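Local coordinates for protein oligoribonuclease (PDB 6A4D) that probably degrades very short RNA oligonucleotides to mononucleotides as a dimeric 3'-to-5' exoribonuclease of the RNase H-like superfamily, at residues L43-I48 with A166-I171; V57-N62 with R77-E82; Q114-I119 with D125-F130; T139-A144 with K175-L180. The protein carries 1 engineered substitution. One frame throughout, in Å; residues are numbered along the deposited sequence.

Interaction 1 (L43-I48 with A166-I171). Engineered in segment 166-171: Ala-166 (natural residue Asp). With 9RC (5'-O-[(S)-hydroxy(4-nitrophenoxy)phosphoryl]thymidine), chain C.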
# COMPACT_ATOMS: atom_id res chain seq x y z
N LEU A 43 -4.57 14.84 17.17
CA LEU A 43 -4.83 14.60 18.59
C LEU A 43 -3.57 14.46 19.49
O LEU A 43 -3.65 14.71 20.68
CB LEU A 43 -5.63 13.33 18.81
CG LEU A 43 -6.86 13.09 17.99
CD1 LEU A 43 -7.45 11.74 18.36
CD2 LEU A 43 -7.88 14.21 18.14
N ALA A 44 -2.46 14.00 18.92
CA ALA A 44 -1.26 13.64 19.71
C ALA A 44 -0.10 13.30 18.79
O ALA A 44 -0.28 12.62 17.78
CB ALA A 44 -1.54 12.48 20.64
N GLN A 45 1.07 13.81 19.15
CA GLN A 45 2.31 13.66 18.39
C GLN A 45 3.15 12.68 19.17
O GLN A 45 3.23 12.76 20.37
CB GLN A 45 3.01 15.00 18.30
CG GLN A 45 3.10 15.58 16.91
CD GLN A 45 3.17 17.08 16.86
OE1 GLN A 45 2.15 17.74 17.07
NE2 GLN A 45 4.35 17.64 16.54
N GLY A 46 3.77 11.73 18.50
CA GLY A 46 4.41 10.61 19.22
C GLY A 46 5.86 10.88 19.52
O GLY A 46 6.49 11.74 18.88
N PRO A 47 6.44 10.11 20.44
CA PRO A 47 7.91 10.27 20.63
C PRO A 47 8.66 9.95 19.33
O PRO A 47 8.40 8.91 18.71
CB PRO A 47 8.21 9.24 21.70
CG PRO A 47 7.15 8.20 21.59
CD PRO A 47 5.91 8.94 21.18
N ILE A 48 9.54 10.86 18.90
CA ILE A 48 10.36 10.67 17.71
C ILE A 48 11.63 9.86 18.08
O ILE A 48 12.27 10.18 19.07
CB ILE A 48 10.82 12.02 17.14
CG1 ILE A 48 9.63 12.97 16.94
CG2 ILE A 48 11.55 11.83 15.82
CD1 ILE A 48 10.04 14.42 16.71
N ALA A 166 7.49 15.41 7.58
CA ALA A 166 6.98 14.64 6.48
C ALA A 166 5.50 14.20 6.75
O ALA A 166 4.67 14.33 5.87
CB ALA A 166 7.88 13.46 6.21
N ILE A 167 5.19 13.74 7.97
CA ILE A 167 3.86 13.28 8.36
C ILE A 167 2.86 14.42 8.32
O ILE A 167 1.75 14.22 7.84
CB ILE A 167 3.80 12.71 9.81
CG1 ILE A 167 4.66 11.46 9.96
CG2 ILE A 167 2.36 12.37 10.20
CD1 ILE A 167 4.90 11.04 11.40
N LYS A 168 3.23 15.59 8.85
CA LYS A 168 2.32 16.74 8.89
C LYS A 168 2.04 17.18 7.50
O LYS A 168 0.89 17.56 7.18
CB LYS A 168 2.89 17.88 9.67
CG LYS A 168 3.02 17.58 11.16
CD LYS A 168 4.17 18.37 11.78
CE LYS A 168 4.03 18.52 13.28
NZ LYS A 168 5.27 19.14 13.80
N GLU A 169 3.06 17.10 6.66
CA GLU A 169 2.87 17.25 5.23
C GLU A 169 1.83 16.34 4.50
O GLU A 169 1.13 16.78 3.61
CB GLU A 169 4.24 17.12 4.53
CG GLU A 169 4.84 18.44 4.09
CD GLU A 169 6.13 18.25 3.32
OE1 GLU A 169 7.14 18.83 3.77
OE2 GLU A 169 6.12 17.51 2.28
N SER A 170 1.80 15.06 4.83
CA SER A 170 0.85 14.11 4.26
C SER A 170 -0.56 14.46 4.71
O SER A 170 -1.48 14.44 3.91
CB SER A 170 1.16 12.66 4.73
OG SER A 170 2.54 12.37 4.62
N ILE A 171 -0.70 14.75 6.00
CA ILE A 171 -1.99 15.11 6.63
C ILE A 171 -2.52 16.32 5.93
O ILE A 171 -3.70 16.36 5.50
CB ILE A 171 -1.79 15.40 8.13
CG1 ILE A 171 -1.39 14.09 8.84
CG2 ILE A 171 -3.06 15.97 8.82
CD1 ILE A 171 -1.16 14.24 10.32
OAJ 9RC C . 9.40 3.45 -2.50
CAE 9RC C . 9.93 4.19 -3.33
NAI 9RC C . 10.50 3.64 -4.47
CAL 9RC C . 11.10 4.47 -5.42
OAS 9RC C . 11.59 3.93 -6.42
CAT 9RC C . 11.11 5.86 -5.24
CAU 9RC C . 11.69 6.73 -6.19
CAF 9RC C . 10.55 6.38 -4.09
NAB 9RC C . 9.96 5.52 -3.14
CAA 9RC C . 9.37 6.03 -1.90
OAC 9RC C . 8.16 6.71 -2.14
CAD 9RC C . 10.27 7.07 -1.29
CAH 9RC C . 9.36 7.67 -0.30
OAK 9RC C . 9.52 6.95 0.90
CAG 9RC C . 7.99 7.43 -0.91
CAR 9RC C . 7.42 8.75 -1.29
OAQ 9RC C . 6.23 8.46 -2.02
PAP 9RC C . 5.40 9.66 -2.62
OAO 9RC C . 4.05 8.96 -3.13
OAN 9RC C . 6.13 10.10 -3.83
OAM 9RC C . 5.37 10.61 -1.37
CAV 9RC C . 4.93 11.86 -0.97
CAW 9RC C . 5.15 12.27 0.39
CAY 9RC C . 4.65 13.54 0.88
CBA 9RC C . 3.96 14.43 -0.00
NBB 9RC C . 3.43 15.67 0.31
OBD 9RC C . 3.60 16.97 -0.66
OBC 9RC C . 2.60 15.77 1.41
CAZ 9RC C . 3.79 13.98 -1.32
CAX 9RC C . 4.24 12.74 -1.82
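Lys-168 of the helix and Gln-45 of the strand are the two residues that meet here, at the protein surface, with 71 Å² buried in all. The segment 166-171 begins, already inside helix 163-180, with Ala-166, an engineered residue where the natural protein has Asp; its methyl lies against Asp-15 of strand 11-18. Ile-167 follows on the buried side, packed on Trp-13 and Ala-32. Lys-168 carries the contact: CG stands anti to the carbonyl carbon (chi1 -68°) and the rest of the chain runs extended, which sends the ammonium group well off the helix to the Gln-45 side chain, met at about a right angle. Lys-168 CE comes 4.0 Å from CD of Gln-45, and NZ ends beside the amide group. Helix 163-180 here packs on one face of the mixed sheet of the RNase H-like exonuclease fold, and strand 42-50 is an outermost strand of that sheet; a classic beta bulge sets Leu-43 and Ala-44 both opposite Ile-35. The backbone O of Glu-169 lies 2.8 Å from OBC of the 9RC nitro group, and its side-chain OE1 is hydrogen-bonded to Thr-158. Ser-170 N bonds to Ala-166 O at 3.1 Å, and its OG reaches Asn-110. Ile-171, back on the buried side, rests on Trp-13 and Thr-36, and its N bonds to Ile-167 O at 3.1 Å.

Interaction 2 (V57-N62 with R77-E82). With 9RC (5'-O-[(S)-hydroxy(4-nitrophenoxy)phosphoryl]thymidine), chain D.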
# COMPACT_ATOMS: atom_id res chain seq x y z
N VAL A 57 27.15 0.67 9.66
CA VAL A 57 25.89 0.82 8.97
C VAL A 57 25.81 2.18 8.28
O VAL A 57 25.55 2.24 7.09
CB VAL A 57 24.68 0.61 9.92
CG1 VAL A 57 23.38 1.11 9.29
CG2 VAL A 57 24.58 -0.87 10.24
N LEU A 58 26.06 3.24 9.03
CA LEU A 58 25.77 4.57 8.53
C LEU A 58 26.62 4.92 7.31
O LEU A 58 26.10 5.40 6.28
CB LEU A 58 25.93 5.59 9.65
CG LEU A 58 24.80 5.50 10.69
CD1 LEU A 58 25.12 6.43 11.85
CD2 LEU A 58 23.40 5.79 10.08
N ASP A 59 27.89 4.55 7.39
CA ASP A 59 28.87 4.87 6.34
C ASP A 59 28.74 4.07 5.03
O ASP A 59 29.32 4.50 4.05
CB ASP A 59 30.28 4.77 6.91
CG ASP A 59 30.44 5.58 8.19
OD1 ASP A 59 29.50 6.35 8.53
OD2 ASP A 59 31.48 5.44 8.89
N ASN A 60 27.97 2.97 5.02
CA ASN A 60 27.79 2.12 3.82
C ASN A 60 26.36 1.97 3.28
O ASN A 60 26.11 1.08 2.45
CB ASN A 60 28.38 0.75 4.10
CG ASN A 60 29.86 0.81 4.41
OD1 ASN A 60 30.29 0.59 5.54
ND2 ASN A 60 30.65 1.17 3.41
N MET A 61 25.42 2.82 3.74
CA MET A 61 24.09 2.95 3.08
C MET A 61 24.21 3.59 1.66
O MET A 61 25.26 4.14 1.34
CB MET A 61 23.12 3.74 3.98
CG MET A 61 23.47 5.19 4.34
SD MET A 61 22.60 5.74 5.83
CE MET A 61 23.27 7.34 6.28
N ASN A 62 23.19 3.53 0.81
CA ASN A 62 23.34 4.03 -0.58
C ASN A 62 23.71 5.55 -0.68
O ASN A 62 23.68 6.27 0.35
CB ASN A 62 22.14 3.64 -1.45
CG ASN A 62 20.87 4.43 -1.14
OD1 ASN A 62 20.91 5.56 -0.61
ND2 ASN A 62 19.74 3.85 -1.53
N ARG A 77 22.26 12.18 14.42
CA ARG A 77 21.37 11.72 15.51
C ARG A 77 21.40 10.20 15.71
O ARG A 77 21.19 9.74 16.81
CB ARG A 77 19.94 12.20 15.30
CG ARG A 77 19.72 13.63 15.74
CD ARG A 77 18.57 14.23 14.95
NE ARG A 77 17.38 13.53 15.37
CZ ARG A 77 16.40 13.07 14.60
NH1 ARG A 77 16.42 13.25 13.29
NH2 ARG A 77 15.38 12.41 15.18
N CYS A 78 21.66 9.46 14.64
CA CYS A 78 21.73 8.01 14.70
C CYS A 78 23.03 7.57 15.42
O CYS A 78 22.98 6.70 16.31
CB CYS A 78 21.51 7.38 13.30
SG CYS A 78 19.77 7.42 12.70
N ARG A 79 24.17 8.18 15.07
CA ARG A 79 25.44 8.05 15.83
C ARG A 79 25.34 8.42 17.32
O ARG A 79 25.92 7.75 18.16
CB ARG A 79 26.55 8.90 15.21
CG ARG A 79 27.03 8.44 13.83
CD ARG A 79 28.23 9.30 13.39
NE ARG A 79 28.31 9.43 11.92
CZ ARG A 79 28.69 8.47 11.07
NH1 ARG A 79 29.05 7.25 11.50
NH2 ARG A 79 28.70 8.70 9.76
N ASP A 80 24.59 9.48 17.65
CA ASP A 80 24.37 9.88 19.06
C ASP A 80 23.46 8.92 19.81
O ASP A 80 23.55 8.79 21.03
CB ASP A 80 23.72 11.28 19.18
CG ASP A 80 24.53 12.39 18.51
OD1 ASP A 80 25.79 12.33 18.49
OD2 ASP A 80 23.88 13.34 17.99
N SER A 81 22.53 8.29 19.08
CA SER A 81 21.53 7.45 19.71
C SER A 81 22.11 6.16 20.33
O SER A 81 22.97 5.50 19.71
CB SER A 81 20.44 7.04 18.72
OG SER A 81 19.34 6.49 19.43
N GLU A 82 21.57 5.81 21.49
CA GLU A 82 21.63 4.48 22.05
C GLU A 82 20.27 3.76 21.98
O GLU A 82 20.07 2.72 22.65
CB GLU A 82 22.01 4.56 23.54
CG GLU A 82 23.25 5.35 23.90
CD GLU A 82 23.47 5.31 25.41
OE1 GLU A 82 22.56 5.77 26.13
OE2 GLU A 82 24.49 4.78 25.89
OAJ 9RC D . 17.19 5.38 -0.66
CAE 9RC D . 16.33 6.17 -1.06
NAI 9RC D . 16.54 6.84 -2.27
CAL 9RC D . 15.61 7.73 -2.76
OAS 9RC D . 15.86 8.32 -3.81
CAT 9RC D . 14.43 7.96 -2.07
CAU 9RC D . 13.48 8.87 -2.57
CAF 9RC D . 14.23 7.27 -0.89
NAB 9RC D . 15.19 6.36 -0.37
CAA 9RC D . 14.96 5.62 0.92
OAC 9RC D . 13.58 5.66 1.27
CAD 9RC D . 15.70 6.22 2.09
CAH 9RC D . 14.64 7.08 2.72
OAK 9RC D . 14.83 7.27 4.11
CAG 9RC D . 13.44 6.26 2.56
CAR 9RC D . 12.14 7.14 2.72
OAQ 9RC D . 11.96 8.14 1.66
PAP 9RC D . 11.71 9.75 2.00
OAO 9RC D . 10.40 9.99 2.67
OAN 9RC D . 12.96 10.09 2.94
OAM 9RC D . 11.97 10.68 0.72
CAV 9RC D . 11.07 11.35 -0.06
CAW 9RC D . 11.52 11.62 -1.36
CAY 9RC D . 10.72 12.31 -2.26
CBA 9RC D . 9.44 12.71 -1.86
NBB 9RC D . 8.70 13.37 -2.76
OBD 9RC D . 7.64 12.64 -3.51
OBC 9RC D . 9.02 14.82 -2.99
CAZ 9RC D . 8.96 12.45 -0.56
CAX 9RC D . 9.78 11.77 0.34
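Arg-79 grips Asp-59 end-on, both terminal nitrogens converging on the single oxygen OD1 in a salt bridge that ties helix 55-59 to helix 74-80, two short helices at the periphery of the exonuclease fold. Arg-79 NH2 to Asp-59 OD1 is the shorter and straighter bond, 2.8 Å at 159°; NH1 reaches the same OD1 at 3.1 Å and 137°. OD1 is met on its syn side and lies in the guanidinium plane, although the two planar groups are turned 53° apart. NH1 also forms a salt bridge with Asp-55, so the guanidinium is shared by two carboxylates. Inward of this exposed bridge, Leu-58 runs past Arg-79 in the opposite direction: its CD1 lies above one guanidinium face, offset toward the rim, and touches Arg-79 CG at 3.4 Å. Deeper still, Cys-78 and Leu-58 both rest on Leu-29 of strand 28-36. Further along, Asn-62 caps the next helix through OD1 and gives ND2 to OAJ of the 9RC base at 3.1 Å. Cys-78 CB lies 4.0 Å from Leu-58 CD1.

Interaction 3 (Q114-I119 with D125-F130). With 9RC (5'-O-[(S)-hydroxy(4-nitrophenoxy)phosphoryl]thymidine), chain C.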
# COMPACT_ATOMS: atom_id res chain seq x y z
N GLN A 114 5.16 1.12 1.44
CA GLN A 114 6.59 0.94 1.46
C GLN A 114 7.08 0.89 2.87
O GLN A 114 7.90 0.03 3.21
CB GLN A 114 7.30 2.04 0.69
CG GLN A 114 8.83 2.00 0.77
CD GLN A 114 9.49 0.78 0.09
OE1 GLN A 114 8.87 -0.01 -0.62
NE2 GLN A 114 10.75 0.67 0.29
N ASP A 115 6.61 1.82 3.71
CA ASP A 115 7.01 1.81 5.14
C ASP A 115 6.55 0.51 5.83
O ASP A 115 7.22 0.02 6.70
CB ASP A 115 6.42 2.96 5.94
CG ASP A 115 6.74 4.36 5.36
OD1 ASP A 115 6.32 4.65 4.21
OD2 ASP A 115 7.31 5.19 6.12
N ARG A 116 5.38 -0.01 5.44
CA ARG A 116 4.80 -1.15 6.12
C ARG A 116 5.63 -2.41 5.88
O ARG A 116 5.64 -3.31 6.71
CB ARG A 116 3.35 -1.32 5.66
CG ARG A 116 2.59 -2.54 6.15
CD ARG A 116 1.09 -2.27 6.00
NE ARG A 116 0.42 -2.97 7.05
CZ ARG A 116 -0.72 -2.67 7.62
NH1 ARG A 116 -1.47 -1.65 7.24
NH2 ARG A 116 -1.15 -3.48 8.56
N ARG A 117 6.33 -2.45 4.77
CA ARG A 117 7.34 -3.48 4.52
C ARG A 117 8.44 -3.57 5.58
O ARG A 117 8.84 -4.68 5.99
CB ARG A 117 8.04 -3.25 3.19
CG ARG A 117 7.19 -3.46 1.98
CD ARG A 117 7.93 -2.98 0.72
NE ARG A 117 8.89 -3.98 0.19
CZ ARG A 117 9.88 -3.72 -0.65
NH1 ARG A 117 10.13 -2.47 -1.07
NH2 ARG A 117 10.66 -4.71 -1.07
N PHE A 118 8.99 -2.43 5.97
CA PHE A 118 10.03 -2.42 6.96
C PHE A 118 9.37 -2.66 8.33
O PHE A 118 9.96 -3.31 9.20
CB PHE A 118 10.76 -1.08 7.01
CG PHE A 118 11.72 -0.87 5.88
CD1 PHE A 118 11.27 -0.50 4.60
CD2 PHE A 118 13.09 -0.95 6.10
CE1 PHE A 118 12.18 -0.30 3.55
CE2 PHE A 118 14.02 -0.73 5.06
CZ PHE A 118 13.55 -0.40 3.79
N ILE A 119 8.16 -2.09 8.56
CA ILE A 119 7.49 -2.26 9.85
C ILE A 119 7.22 -3.75 10.04
O ILE A 119 7.48 -4.31 11.11
CB ILE A 119 6.18 -1.47 9.94
CG1 ILE A 119 6.43 0.04 9.91
CG2 ILE A 119 5.38 -1.84 11.20
CD1 ILE A 119 6.82 0.66 11.21
N ASP A 125 5.39 -6.55 16.06
CA ASP A 125 4.48 -6.28 17.21
C ASP A 125 3.77 -4.96 17.05
O ASP A 125 2.58 -4.84 17.35
CB ASP A 125 5.22 -6.23 18.56
CG ASP A 125 5.86 -7.59 18.95
OD1 ASP A 125 5.51 -8.66 18.37
OD2 ASP A 125 6.73 -7.58 19.84
N PHE A 126 4.50 -3.97 16.57
CA PHE A 126 3.86 -2.69 16.25
C PHE A 126 2.89 -2.85 15.07
O PHE A 126 1.76 -2.36 15.13
CB PHE A 126 4.92 -1.66 16.07
CG PHE A 126 4.43 -0.31 15.76
CD1 PHE A 126 3.63 0.38 16.65
CD2 PHE A 126 4.78 0.29 14.57
CE1 PHE A 126 3.18 1.66 16.38
CE2 PHE A 126 4.35 1.58 14.29
CZ PHE A 126 3.54 2.27 15.19
N GLU A 127 3.26 -3.62 14.05
CA GLU A 127 2.37 -3.81 12.88
C GLU A 127 1.02 -4.41 13.29
O GLU A 127 -0.03 -4.13 12.63
CB GLU A 127 2.98 -4.68 11.76
CG GLU A 127 2.35 -4.36 10.41
CD GLU A 127 2.47 -5.45 9.37
OE1 GLU A 127 1.89 -5.26 8.27
OE2 GLU A 127 3.15 -6.49 9.65
N ASP A 128 1.03 -5.23 14.34
CA ASP A 128 -0.20 -5.94 14.73
C ASP A 128 -1.25 -5.01 15.31
O ASP A 128 -2.40 -5.37 15.38
CB ASP A 128 0.07 -7.09 15.69
CG ASP A 128 0.92 -8.21 15.05
OD1 ASP A 128 0.80 -8.46 13.82
OD2 ASP A 128 1.66 -8.88 15.80
N HIS A 129 -0.86 -3.82 15.73
CA HIS A 129 -1.84 -2.89 16.24
C HIS A 129 -2.77 -2.29 15.13
O HIS A 129 -3.83 -1.78 15.43
CB HIS A 129 -1.20 -1.79 17.04
CG HIS A 129 -2.19 -1.05 17.87
ND1 HIS A 129 -2.74 -1.58 19.01
CD2 HIS A 129 -2.80 0.15 17.67
CE1 HIS A 129 -3.62 -0.72 19.51
NE2 HIS A 129 -3.67 0.34 18.71
N PHE A 130 -2.34 -2.36 13.87
CA PHE A 130 -3.00 -1.74 12.79
C PHE A 130 -3.98 -2.70 12.18
O PHE A 130 -3.75 -3.91 12.14
CB PHE A 130 -1.99 -1.28 11.70
CG PHE A 130 -1.04 -0.23 12.17
CD1 PHE A 130 0.07 -0.58 12.94
CD2 PHE A 130 -1.22 1.08 11.83
CE1 PHE A 130 0.95 0.38 13.40
CE2 PHE A 130 -0.34 2.05 12.24
CZ PHE A 130 0.77 1.71 13.03
OAJ 9RC C . 9.40 3.45 -2.50
CAE 9RC C . 9.93 4.19 -3.33
NAI 9RC C . 10.50 3.64 -4.47
CAL 9RC C . 11.10 4.47 -5.42
OAS 9RC C . 11.59 3.93 -6.42
CAT 9RC C . 11.11 5.86 -5.24
CAU 9RC C . 11.69 6.73 -6.19
CAF 9RC C . 10.55 6.38 -4.09
NAB 9RC C . 9.96 5.52 -3.14
CAA 9RC C . 9.37 6.03 -1.90
OAC 9RC C . 8.16 6.71 -2.14
CAD 9RC C . 10.27 7.07 -1.29
CAH 9RC C . 9.36 7.67 -0.30
OAK 9RC C . 9.52 6.95 0.90
CAG 9RC C . 7.99 7.43 -0.91
CAR 9RC C . 7.42 8.75 -1.29
OAQ 9RC C . 6.23 8.46 -2.02
PAP 9RC C . 5.40 9.66 -2.62
OAO 9RC C . 4.05 8.96 -3.13
OAN 9RC C . 6.13 10.10 -3.83
OAM 9RC C . 5.37 10.61 -1.37
CAV 9RC C . 4.93 11.86 -0.97
CAW 9RC C . 5.15 12.27 0.39
CAY 9RC C . 4.65 13.54 0.88
CBA 9RC C . 3.96 14.43 -0.00
NBB 9RC C . 3.43 15.67 0.31
OBD 9RC C . 3.60 16.97 -0.66
OBC 9RC C . 2.60 15.77 1.41
CAZ 9RC C . 3.79 13.98 -1.32
CAX 9RC C . 4.24 12.74 -1.82
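Arg-116 and Glu-127 are brought together by matching first torsions: in both, CG stands opposite the backbone N (chi1 174° and -155°), and the two side chains then cross at about a right angle. Glu-127 stays extended beyond CG, whereas Arg-116 bends at chi3, bringing NE up to the carboxylate. The resulting salt bridge, Arg-116 NE to Glu-127 OE1, is 3.0 Å long and nearly straight at 171°. OE1 receives it through the anti lone pair, at the edge of the guanidinium and close to its plane, though the planes themselves are well turned from each other. The other nitrogens of Arg-116 go to Asn-134 and the carbonyl of His-131, so three bonded partners fix the rotation of the group. Arg-116 NH2 also passes Phe-130 CB at 3.9 Å. Next to this salt bridge Ile-119 supplies the hydrophobic part: its CG2 touches Glu-127 CB at 3.8 Å, and its CD1 meets the edge of the Phe-126 ring at CD2, 3.9 Å away. Phe-130 CE1 lies over one face of that same ring, offset toward the rim. Glu-127 to Phe-130 form a type I turn. The contact joins helix 112-122 to the short helix 124-127 that follows it, beside the central sheet: Phe-126 and Phe-130 both reach Leu-14 of strand 11-18, while Phe-126 also touches strand 28-36 and Val-96 of helix 85-99.

Interaction 4 (T139-A144 with K175-L180). With 9RC (5'-O-[(S)-hydroxy(4-nitrophenoxy)phosphoryl]thymidine), chain C.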
# COMPACT_ATOMS: atom_id res chain seq x y z
N THR A 139 -2.25 7.45 -3.34
CA THR A 139 -3.34 6.94 -4.17
C THR A 139 -4.19 8.08 -4.62
O THR A 139 -4.58 8.15 -5.78
CB THR A 139 -4.21 5.94 -3.39
OG1 THR A 139 -3.50 4.69 -3.32
CG2 THR A 139 -5.64 5.76 -3.96
N ILE A 140 -4.46 9.01 -3.72
CA ILE A 140 -5.40 10.11 -4.01
C ILE A 140 -4.65 11.07 -4.89
O ILE A 140 -5.22 11.60 -5.80
CB ILE A 140 -5.92 10.84 -2.75
CG1 ILE A 140 -6.61 9.81 -1.85
CG2 ILE A 140 -6.98 11.91 -3.13
CD1 ILE A 140 -6.51 10.22 -0.43
N LYS A 141 -3.36 11.23 -4.63
CA LYS A 141 -2.52 11.97 -5.58
C LYS A 141 -2.54 11.46 -7.02
O LYS A 141 -2.67 12.25 -7.97
CB LYS A 141 -1.10 12.05 -5.07
CG LYS A 141 -0.33 13.19 -5.71
CD LYS A 141 1.15 12.85 -5.81
CE LYS A 141 1.76 12.53 -4.45
NZ LYS A 141 1.82 13.72 -3.58
N GLU A 142 -2.46 10.15 -7.18
CA GLU A 142 -2.56 9.59 -8.52
C GLU A 142 -3.95 9.78 -9.14
O GLU A 142 -4.01 10.00 -10.34
CB GLU A 142 -2.15 8.16 -8.54
CG GLU A 142 -0.63 7.94 -8.24
CD GLU A 142 0.26 8.47 -9.39
OE1 GLU A 142 -0.10 8.21 -10.55
OE2 GLU A 142 1.28 9.17 -9.13
N LEU A 143 -5.05 9.71 -8.37
CA LEU A 143 -6.35 10.05 -8.89
C LEU A 143 -6.44 11.51 -9.26
O LEU A 143 -7.01 11.85 -10.29
CB LEU A 143 -7.50 9.60 -7.99
CG LEU A 143 -7.50 8.06 -7.78
CD1 LEU A 143 -8.39 7.61 -6.66
CD2 LEU A 143 -7.85 7.26 -9.02
N ALA A 144 -5.87 12.39 -8.44
CA ALA A 144 -5.97 13.83 -8.72
C ALA A 144 -5.21 14.18 -10.02
O ALA A 144 -5.75 14.92 -10.88
CB ALA A 144 -5.43 14.65 -7.59
N LYS A 175 -5.94 16.91 3.65
CA LYS A 175 -6.87 17.99 4.04
C LYS A 175 -7.23 18.81 2.82
O LYS A 175 -8.37 19.13 2.56
CB LYS A 175 -6.22 18.87 5.09
CG LYS A 175 -6.38 18.44 6.51
CD LYS A 175 -6.21 19.67 7.43
CE LYS A 175 -6.50 19.38 8.93
NZ LYS A 175 -5.33 19.11 9.84
N VAL A 176 -6.23 19.09 2.03
CA VAL A 176 -6.45 19.72 0.77
C VAL A 176 -7.39 18.90 -0.08
O VAL A 176 -8.39 19.47 -0.62
CB VAL A 176 -5.10 20.06 0.07
CG1 VAL A 176 -5.26 20.37 -1.41
CG2 VAL A 176 -4.44 21.20 0.80
N TYR A 177 -7.11 17.62 -0.27
CA TYR A 177 -8.05 16.78 -1.09
C TYR A 177 -9.44 16.73 -0.50
O TYR A 177 -10.42 16.79 -1.19
CB TYR A 177 -7.54 15.32 -1.27
CG TYR A 177 -6.20 15.21 -1.95
CD1 TYR A 177 -5.88 16.00 -3.05
CD2 TYR A 177 -5.25 14.31 -1.48
CE1 TYR A 177 -4.66 15.90 -3.68
CE2 TYR A 177 -4.01 14.20 -2.09
CZ TYR A 177 -3.70 15.02 -3.16
OH TYR A 177 -2.49 14.93 -3.75
N ARG A 178 -9.51 16.58 0.81
CA ARG A 178 -10.80 16.61 1.47
C ARG A 178 -11.66 17.82 1.04
O ARG A 178 -12.85 17.67 0.75
CB ARG A 178 -10.59 16.65 2.98
CG ARG A 178 -11.90 16.44 3.69
CD ARG A 178 -11.74 16.47 5.18
NE ARG A 178 -12.88 15.76 5.73
CZ ARG A 178 -13.31 15.86 6.97
NH1 ARG A 178 -14.37 15.16 7.33
NH2 ARG A 178 -12.65 16.63 7.84
N GLU A 179 -11.05 18.99 1.02
CA GLU A 179 -11.71 20.24 0.64
C GLU A 179 -11.97 20.39 -0.86
O GLU A 179 -13.08 20.78 -1.21
CB GLU A 179 -10.92 21.43 1.16
CG GLU A 179 -11.58 22.78 0.96
CD GLU A 179 -10.62 23.95 1.21
OE1 GLU A 179 -9.54 23.76 1.83
OE2 GLU A 179 -10.95 25.06 0.78
N LEU A 180 -11.00 20.05 -1.73
CA LEU A 180 -11.14 20.31 -3.16
C LEU A 180 -11.54 19.15 -4.04
O LEU A 180 -11.92 19.37 -5.19
CB LEU A 180 -9.83 20.93 -3.71
CG LEU A 180 -9.37 22.22 -3.02
CD1 LEU A 180 -8.00 22.60 -3.51
CD2 LEU A 180 -10.37 23.36 -3.29
OAJ 9RC C . 9.40 3.45 -2.50
CAE 9RC C . 9.93 4.19 -3.33
NAI 9RC C . 10.50 3.64 -4.47
CAL 9RC C . 11.10 4.47 -5.42
OAS 9RC C . 11.59 3.93 -6.42
CAT 9RC C . 11.11 5.86 -5.24
CAU 9RC C . 11.69 6.73 -6.19
CAF 9RC C . 10.55 6.38 -4.09
NAB 9RC C . 9.96 5.52 -3.14
CAA 9RC C . 9.37 6.03 -1.90
OAC 9RC C . 8.16 6.71 -2.14
CAD 9RC C . 10.27 7.07 -1.29
CAH 9RC C . 9.36 7.67 -0.30
OAK 9RC C . 9.52 6.95 0.90
CAG 9RC C . 7.99 7.43 -0.91
CAR 9RC C . 7.42 8.75 -1.29
OAQ 9RC C . 6.23 8.46 -2.02
PAP 9RC C . 5.40 9.66 -2.62
OAO 9RC C . 4.05 8.96 -3.13
OAN 9RC C . 6.13 10.10 -3.83
OAM 9RC C . 5.37 10.61 -1.37
CAV 9RC C . 4.93 11.86 -0.97
CAW 9RC C . 5.15 12.27 0.39
CAY 9RC C . 4.65 13.54 0.88
CBA 9RC C . 3.96 14.43 -0.00
NBB 9RC C . 3.43 15.67 0.31
OBD 9RC C . 3.60 16.97 -0.66
OBC 9RC C . 2.60 15.77 1.41
CAZ 9RC C . 3.79 13.98 -1.32
CAX 9RC C . 4.24 12.74 -1.82
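Tyr-177 reaches from helix 163-180 across to helix 137-147, and its side chain makes every contact between the two segments. Tyr-177 CB already lies 3.9 Å from Ile-140 CG2. Ile-140 CG2 settles over one face of the Tyr-177 ring in a CH-pi contact, 3.8 Å from the centroid and 30° off the normal, leaning toward CG and CD2; its nearest ring atom is Tyr-177 CD2, at 3.4 Å. On the CD1 side Tyr-177 CE1 comes to 4.2 Å from Ala-144 CB, one helical turn beyond Ile-140. CZ passes the backbone of Lys-141, and Tyr-177 OH ends 3.4 Å from Lys-141 CG. The hydroxyl hydrogen-bonds to Glu-173, whose OE2 also forms a salt bridge with Lys-141 NZ, so one carboxylate oxygen ties together the tips of both side chains. Bends at chi3 and chi4 curl the lysine toward the nitrophenyl ring of 9RC. The axes of the two helical segments come within 11.2 Å at an angle of 44°, with the tyrosine side chain between them. Ile-140 also packs on Leu-143 of the second subunit, and Thr-139 OG1 is hydrogen-bonded to Asn-134 O and Asp-136 N of the second subunit. This joins the last two helices of the RNase H-like exonuclease fold, 137-147 and 163-180, beside the ligand pocket and at the dimer interface.

Overall arrangement
Interactions 3 and 4 are buried, interaction 2 is partly buried and interaction 1 lies at the surface. Interactions 1 and 4 share helix 163-180: its earlier part lies beside an outer strand through a polar pair, its later part docks on helix 137-147 through an aromatic ring. Interactions 2 and 3 both combine an arginine-carboxylate salt bridge with apolar contacts, but one joins peripheral helices and the other rests on the central sheet. Interactions 1 and 2 meet where Ile-48 CG2 lies 3.9 Å from Arg-77 NH2. Interactions 1, 3 and 4 border the same 9RC, whereas interaction 2 borders another; interactions 2 and 4 lie about 35 Å apart, centre to centre.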